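PDB 3GOX: restriction endonuclease Hpy99I from Helicobacter pylori, which probably recognises and cuts a specific pseudopalindromic DNA sequence as a zinc-containing type II restriction endonuclease of the beta-beta-alpha-Me class. Local coordinates for residues 54-57 with 58-62. Residues are numbered along the deposited sequence; the frame is centred on the assembly and turned at random.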
# COMPACT_ATOMS: atom_id res chain seq x y z
N LYS A 54 -30.50 0.36 16.14
CA LYS A 54 -31.66 1.15 16.53
C LYS A 54 -32.94 0.54 16.00
O LYS A 54 -32.96 -0.02 14.90
CB LYS A 54 -31.55 2.56 15.95
CG LYS A 54 -30.52 3.44 16.66
CD LYS A 54 -30.39 4.79 16.01
CE LYS A 54 -31.59 5.68 16.31
NZ LYS A 54 -31.60 6.23 17.70
N ARG A 55 -34.02 0.67 16.78
CA ARG A 55 -35.36 0.34 16.32
C ARG A 55 -35.94 1.49 15.49
O ARG A 55 -36.04 2.62 15.99
CB ARG A 55 -36.31 0.04 17.49
CG ARG A 55 -37.66 -0.45 17.00
CD ARG A 55 -38.51 -1.04 18.10
NE ARG A 55 -38.02 -2.32 18.62
CZ ARG A 55 -37.96 -3.47 17.94
NH1 ARG A 55 -38.34 -3.55 16.66
NH2 ARG A 55 -37.51 -4.56 18.55
N VAL A 56 -36.34 1.20 14.25
CA VAL A 56 -36.77 2.23 13.31
C VAL A 56 -38.05 1.81 12.59
O VAL A 56 -38.14 0.70 12.08
CB VAL A 56 -35.68 2.54 12.24
CG1 VAL A 56 -36.12 3.73 11.40
CG2 VAL A 56 -34.30 2.81 12.90
N ASP A 57 -39.04 2.69 12.55
CA ASP A 57 -40.23 2.43 11.74
C ASP A 57 -39.90 2.35 10.25
O ASP A 57 -39.06 3.12 9.75
CB ASP A 57 -41.29 3.51 11.98
CG ASP A 57 -42.24 3.16 13.08
OD1 ASP A 57 -41.82 3.23 14.26
OD2 ASP A 57 -43.40 2.78 12.78
N PHE A 58 -40.56 1.45 9.52
CA PHE A 58 -40.30 1.28 8.09
C PHE A 58 -40.42 2.60 7.33
O PHE A 58 -39.70 2.83 6.36
CB PHE A 58 -41.26 0.27 7.45
CG PHE A 58 -40.89 -1.19 7.66
CD1 PHE A 58 -40.01 -1.60 8.64
CD2 PHE A 58 -41.51 -2.17 6.87
CE1 PHE A 58 -39.74 -2.97 8.83
CE2 PHE A 58 -41.23 -3.53 7.05
CZ PHE A 58 -40.35 -3.92 8.03
N SER A 59 -41.34 3.47 7.76
CA SER A 59 -41.58 4.74 7.08
C SER A 59 -40.38 5.69 7.11
O SER A 59 -40.31 6.61 6.28
CB SER A 59 -42.80 5.45 7.65
OG SER A 59 -42.60 5.83 9.00
N GLU A 60 -39.47 5.47 8.05
CA GLU A 60 -38.26 6.29 8.21
C GLU A 60 -37.07 5.76 7.40
O GLU A 60 -35.99 6.34 7.46
CB GLU A 60 -37.88 6.33 9.69
CG GLU A 60 -38.87 6.99 10.61
CD GLU A 60 -38.88 8.50 10.51
OE1 GLU A 60 -37.80 9.10 10.28
OE2 GLU A 60 -39.97 9.11 10.63
N LEU A 61 -37.27 4.66 6.65
CA LEU A 61 -36.17 3.98 5.92
C LEU A 61 -36.47 3.93 4.43
O LEU A 61 -37.63 3.86 4.03
CB LEU A 61 -36.02 2.55 6.41
CG LEU A 61 -35.69 2.38 7.90
CD1 LEU A 61 -35.76 0.92 8.34
CD2 LEU A 61 -34.35 3.01 8.26
N GLU A 62 -35.40 3.98 3.62
CA GLU A 62 -35.50 3.82 2.19
C GLU A 62 -34.51 2.71 1.77
O GLU A 62 -33.32 2.80 2.04
CB GLU A 62 -35.17 5.12 1.49
CG GLU A 62 -35.28 5.06 -0.00
CD GLU A 62 -34.94 6.38 -0.67
OE1 GLU A 62 -35.10 7.46 -0.03
OE2 GLU A 62 -34.52 6.34 -1.84
O HOH W 1 -43.67 2.51 9.58
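With CG1 of Val56 anti to the backbone N (chi1 -173°) and CG of Leu61 anti to its own carbonyl carbon, the two branched side chains are brought together at a slant, methyl to methyl, across a short 3-10 segment, residues 58-60. Residues 54-62 illustrate how so short a link can join two strands, a 3-10 turn before the last strand being a familiar feature of SH3-like folds. Toward residues 58-62, Val56 presents CG1, which lies 3.6 Å from CB of Glu60, the two side chains crossing nearly at right angles, and 3.7 Å from CD2 of Leu61. Val56 and Glu60 both also touch Leu24. The turn itself is closed by two successive backbone bonds. Glu60 N donates to Asp57 O over 2.9 Å at an N-H...O angle of 156°, from above the carbonyl plane (48° out of it) rather than on a lone pair; Leu61 N then donates to Phe58 O. On the exposed side, a water donates a hydrogen bond to OD2 of Asp57 (3.2 Å) and accepts one from N of Ser59 (3.1 Å), tying the aspartate to the turn. OE1 of Glu60 accepts a hydrogen bond from Asn22. The turn thereby links 52-57 and 61-63, the two end strands, within this chain, of the antiparallel sheet. Its chemistry is divided: aliphatic carbons of Val56, Leu61 and the root of Glu60 pack together, while main-chain bonds, a water and Asn22 engage the polar groups.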